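Local coordinates for hypothetical protein GrpB (Enterococcus faecalis, PDB 2NRK), which is of unknown function but belongs to the GrpB (UPF0157) family of the nucleotidyltransferase clan, at residues A[46-51]-A[129-134]; A[122-127]-A[161-166]. All coordinates share one frame; numbering follows the deposited sequence.

In the fold
Contacts 1 and 2 lie about 11 Å apart, centre to centre, on the same side of the chain's centre, and helix 128-142, a partner in contact 1, also packs on contact 2. Contact 1 sets the loop between strands 34-40 and 54-60 on that helix; contact 2 joins the end of helix 111-126, directly before it in the chain, to helix 157-171. Ile-130 reaches from the first into the second: its CG2 lies 3.8 Å from Leu-124 CD2 and also 3.8 Å from Ile-163 CD1. Tyr-134 CD2 meets Leu-124 CD1 at 3.9 Å, and Leu-124 touches Leu-48 as well. These apolar contacts connect the loop with all three helices.

Contact 1 (A[46-51]-A[129-134]); sequences PNLAAK and AIATTY
Leu-48 turns its two methyl groups to different parts of helix 128-142. CD1 is directed at the backbone and lies 3.2 Å from Ala-131 O, a close van der Waals approach to a carbonyl, while the same methyl stays 4.3 Å from Ala-131 CB. CD2 goes to Tyr-134, 3.9 Å from its ring atom CD2; it comes in obliquely, neither squarely over the face nor in the ring plane. Ala-131 points its CB at the loop, and this small side chain is consistent with the close approach of 6.1 Å between Leu-48 CA and Ala-131 CA. In Tyr-134, CG lies anti to the backbone N (chi1 -175°), which sends the ring off the helix, past Leu-48 CD2. Its OH is hydrogen-bonded to Lys-156, and Lys-138 makes a cation-pi contact with the ring. At the outer margin a water donates to Asn-47 O at 2.9 Å and, weakly, to Thr-132 OG1 at 3.3 Å, bridging loop and helix. Ser-42 touches both Leu-48 and Tyr-134. This is loop-on-helix packing, in which the connection between the antiparallel strands 34-40 and 54-60 of the mixed sheet inserts one leucine against helix 128-142.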
# COMPACT_ATOMS: atom_id res chain seq x y z
N PRO A 46 1.68 -18.69 -10.39
CA PRO A 46 1.55 -19.86 -11.22
C PRO A 46 2.66 -20.04 -12.26
O PRO A 46 3.09 -19.07 -12.92
CB PRO A 46 0.18 -19.66 -11.91
CG PRO A 46 -0.62 -18.90 -10.83
CD PRO A 46 0.42 -17.93 -10.26
N ASN A 47 3.14 -21.28 -12.34
CA ASN A 47 4.18 -21.72 -13.29
C ASN A 47 5.61 -21.26 -12.96
O ASN A 47 6.54 -21.48 -13.74
CB ASN A 47 3.78 -21.42 -14.74
CG ASN A 47 2.38 -21.94 -15.06
OD1 ASN A 47 2.01 -23.05 -14.68
ND2 ASN A 47 1.61 -21.13 -15.77
N LEU A 48 5.80 -20.68 -11.78
CA LEU A 48 7.14 -20.29 -11.35
C LEU A 48 7.79 -21.45 -10.59
O LEU A 48 7.22 -21.98 -9.65
CB LEU A 48 7.09 -19.04 -10.45
CG LEU A 48 8.41 -18.56 -9.84
CD1 LEU A 48 9.51 -18.30 -10.90
CD2 LEU A 48 8.10 -17.27 -9.01
N ALA A 49 9.00 -21.83 -11.01
CA ALA A 49 9.79 -22.81 -10.26
C ALA A 49 10.13 -22.24 -8.88
O ALA A 49 10.40 -21.04 -8.73
CB ALA A 49 11.07 -23.16 -11.02
N ALA A 50 10.13 -23.09 -7.85
CA ALA A 50 10.30 -22.59 -6.48
C ALA A 50 10.67 -23.69 -5.51
O ALA A 50 10.37 -24.84 -5.74
CB ALA A 50 8.99 -21.97 -5.99
N LYS A 51 11.26 -23.30 -4.39
CA LYS A 51 11.34 -24.20 -3.25
C LYS A 51 9.91 -24.46 -2.78
O LYS A 51 9.10 -23.53 -2.74
CB LYS A 51 12.10 -23.55 -2.12
CG LYS A 51 13.58 -23.45 -2.45
CD LYS A 51 14.25 -22.37 -1.65
CE LYS A 51 14.45 -22.73 -0.20
NZ LYS A 51 15.89 -22.43 0.17
N ALA A 129 7.75 -13.53 -18.45
CA ALA A 129 9.15 -13.52 -18.88
C ALA A 129 10.09 -13.23 -17.71
O ALA A 129 11.16 -13.83 -17.61
CB ALA A 129 9.38 -12.52 -20.03
N ILE A 130 9.68 -12.32 -16.83
CA ILE A 130 10.45 -12.00 -15.65
C ILE A 130 10.42 -13.18 -14.67
O ILE A 130 11.46 -13.54 -14.10
CB ILE A 130 9.96 -10.71 -14.97
CG1 ILE A 130 10.18 -9.53 -15.94
CG2 ILE A 130 10.74 -10.48 -13.69
CD1 ILE A 130 9.56 -8.19 -15.45
N ALA A 131 9.25 -13.78 -14.49
CA ALA A 131 9.15 -14.98 -13.64
C ALA A 131 10.08 -16.09 -14.18
O ALA A 131 10.74 -16.76 -13.41
CB ALA A 131 7.72 -15.46 -13.55
N THR A 132 10.12 -16.27 -15.50
CA THR A 132 11.00 -17.29 -16.10
C THR A 132 12.47 -16.99 -15.82
O THR A 132 13.23 -17.90 -15.49
CB THR A 132 10.71 -17.43 -17.59
OG1 THR A 132 9.35 -17.88 -17.73
CG2 THR A 132 11.67 -18.43 -18.24
N THR A 133 12.85 -15.71 -15.88
CA THR A 133 14.22 -15.29 -15.56
C THR A 133 14.54 -15.67 -14.13
O THR A 133 15.62 -16.21 -13.86
CB THR A 133 14.41 -13.76 -15.81
OG1 THR A 133 14.26 -13.54 -17.21
CG2 THR A 133 15.81 -13.29 -15.41
N TYR A 134 13.59 -15.40 -13.23
CA TYR A 134 13.75 -15.65 -11.81
C TYR A 134 13.85 -17.16 -11.54
O TYR A 134 14.76 -17.60 -10.83
CB TYR A 134 12.55 -15.08 -11.09
CG TYR A 134 12.61 -15.15 -9.59
CD1 TYR A 134 13.82 -15.08 -8.92
CD2 TYR A 134 11.43 -15.19 -8.86
CE1 TYR A 134 13.86 -15.11 -7.51
CE2 TYR A 134 11.44 -15.22 -7.47
CZ TYR A 134 12.67 -15.16 -6.82
OH TYR A 134 12.64 -15.18 -5.45
O HOH W 1 8.27 -19.53 -15.08

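Contact 2 (A[122-127]-A[161-166]); sequences NYLREN and KKIEKE
With CG anti to the backbone N (chi1 -173°), Tyr-123 extends from helix 111-126 to helix 157-171; Glu-166, its CG anti to the carbonyl carbon and its chain extended beyond, brings a carboxylate to the phenol. Tyr-123 OH donates to Glu-166 OE1 over 2.7 Å. The oxygen is met on its anti side, with the donor 34° out of the carboxylate plane, and ring and carboxylate stand nearly perpendicular. Glu-166 also covers the ring with its backbone: its C lies over the ring centre, 4.2 Å above the plane. Asn-127 CG sits over the opposite face, displaced toward the rim, so the ring is held between a helix backbone and an amide. That amide is itself anchored, since Asn-127 ND2 donates to Tyr-123 O at 2.9 Å. The bond is nearly straight and ties the residue before helix 128-142 back to the last turn of helix 111-126. Contact 2 is a near-orthogonal helix-helix packing, the axes of 122-126 and 161-166 lying 10.2 Å apart at 89°, among helices 111-126, 128-142 and 157-171 of the C-terminal half. Farther in, Ile-163 CG2 approaches the edge of the Tyr-123 ring, close to its plane, 3.8 Å from CD2. The same methyl meets Leu-124 CD2 at 4.1 Å; both side-chain pairs cross at about a right angle. Ile-130 of helix 128-142 packs on Tyr-123, while Ala-167 and Lys-170 of helix 157-171 also touch Tyr-123.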
# COMPACT_ATOMS: atom_id res chain seq x y z
N ASN A 122 2.25 -9.77 -7.46
CA ASN A 122 1.35 -9.35 -8.56
C ASN A 122 2.15 -9.11 -9.83
O ASN A 122 1.73 -9.48 -10.93
CB ASN A 122 0.56 -8.12 -8.14
CG ASN A 122 -0.43 -8.39 -7.04
OD1 ASN A 122 -0.65 -9.55 -6.63
ND2 ASN A 122 -1.07 -7.32 -6.54
N TYR A 123 3.31 -8.49 -9.68
CA TYR A 123 4.17 -8.17 -10.81
C TYR A 123 4.68 -9.45 -11.50
O TYR A 123 4.69 -9.54 -12.72
CB TYR A 123 5.34 -7.33 -10.30
CG TYR A 123 6.26 -6.77 -11.36
CD1 TYR A 123 5.79 -5.83 -12.29
CD2 TYR A 123 7.60 -7.17 -11.42
CE1 TYR A 123 6.66 -5.30 -13.29
CE2 TYR A 123 8.49 -6.61 -12.38
CZ TYR A 123 7.99 -5.68 -13.32
OH TYR A 123 8.83 -5.13 -14.27
N LEU A 124 5.12 -10.44 -10.72
CA LEU A 124 5.58 -11.70 -11.34
C LEU A 124 4.41 -12.40 -12.06
O LEU A 124 4.62 -12.95 -13.15
CB LEU A 124 6.19 -12.65 -10.32
CG LEU A 124 7.53 -12.15 -9.79
CD1 LEU A 124 8.05 -13.14 -8.73
CD2 LEU A 124 8.56 -11.99 -10.92
N ARG A 125 3.22 -12.38 -11.45
CA ARG A 125 2.05 -12.98 -12.07
C ARG A 125 1.74 -12.35 -13.42
O ARG A 125 1.25 -13.05 -14.31
CB ARG A 125 0.82 -12.82 -11.17
CG ARG A 125 0.85 -13.75 -9.95
CD ARG A 125 -0.34 -13.46 -9.04
NE ARG A 125 -0.50 -14.48 -8.00
CZ ARG A 125 -1.51 -14.54 -7.13
NH1 ARG A 125 -2.45 -13.59 -7.11
NH2 ARG A 125 -1.57 -15.55 -6.24
N GLU A 126 2.00 -11.05 -13.55
CA GLU A 126 1.69 -10.31 -14.81
C GLU A 126 2.83 -10.28 -15.84
O GLU A 126 2.66 -9.79 -16.98
CB GLU A 126 1.28 -8.86 -14.50
CG GLU A 126 0.10 -8.70 -13.57
CD GLU A 126 -1.23 -9.17 -14.14
OE1 GLU A 126 -1.36 -9.37 -15.37
OE2 GLU A 126 -2.17 -9.33 -13.32
N ASN A 127 3.99 -10.80 -15.44
CA ASN A 127 5.20 -10.73 -16.25
C ASN A 127 5.87 -12.10 -16.30
O ASN A 127 6.91 -12.30 -15.69
CB ASN A 127 6.16 -9.67 -15.67
CG ASN A 127 5.64 -8.27 -15.90
OD1 ASN A 127 5.85 -7.70 -16.99
ND2 ASN A 127 4.89 -7.74 -14.94
N LYS A 161 15.60 -7.48 -5.08
CA LYS A 161 15.45 -6.03 -4.81
C LYS A 161 15.10 -5.25 -6.07
O LYS A 161 14.25 -4.37 -6.05
CB LYS A 161 16.70 -5.44 -4.14
CG LYS A 161 16.97 -5.98 -2.73
CD LYS A 161 16.26 -5.21 -1.63
CE LYS A 161 16.90 -5.50 -0.26
NZ LYS A 161 16.78 -6.94 0.08
N LYS A 162 15.74 -5.61 -7.19
CA LYS A 162 15.45 -4.93 -8.46
C LYS A 162 13.98 -5.14 -8.84
O LYS A 162 13.25 -4.20 -9.21
CB LYS A 162 16.34 -5.50 -9.58
CG LYS A 162 16.01 -4.90 -10.93
CD LYS A 162 16.88 -5.47 -12.06
CE LYS A 162 16.87 -4.46 -13.21
NZ LYS A 162 17.41 -4.94 -14.47
N ILE A 163 13.55 -6.39 -8.78
CA ILE A 163 12.18 -6.73 -9.15
C ILE A 163 11.16 -6.11 -8.19
O ILE A 163 10.08 -5.66 -8.60
CB ILE A 163 12.00 -8.27 -9.28
CG1 ILE A 163 12.93 -8.80 -10.39
CG2 ILE A 163 10.50 -8.64 -9.53
CD1 ILE A 163 12.84 -8.02 -11.72
N GLU A 164 11.51 -6.11 -6.90
CA GLU A 164 10.58 -5.50 -5.90
C GLU A 164 10.36 -4.02 -6.24
O GLU A 164 9.25 -3.48 -6.07
CB GLU A 164 11.16 -5.61 -4.49
CG GLU A 164 10.98 -7.02 -3.90
CD GLU A 164 11.63 -7.19 -2.49
OE1 GLU A 164 12.50 -6.37 -2.11
OE2 GLU A 164 11.24 -8.18 -1.79
N LYS A 165 11.41 -3.36 -6.69
CA LYS A 165 11.32 -1.94 -7.03
C LYS A 165 10.45 -1.75 -8.27
O LYS A 165 9.54 -0.91 -8.29
CB LYS A 165 12.73 -1.37 -7.21
CG LYS A 165 12.76 0.07 -7.60
CD LYS A 165 14.19 0.63 -7.36
CE LYS A 165 14.34 1.99 -8.01
NZ LYS A 165 15.75 2.55 -7.84
N GLU A 166 10.71 -2.53 -9.33
CA GLU A 166 9.87 -2.49 -10.53
C GLU A 166 8.42 -2.79 -10.16
O GLU A 166 7.49 -2.15 -10.69
CB GLU A 166 10.34 -3.52 -11.55
CG GLU A 166 11.72 -3.21 -12.13
CD GLU A 166 12.16 -4.20 -13.22
OE1 GLU A 166 11.41 -5.13 -13.58
OE2 GLU A 166 13.29 -4.05 -13.73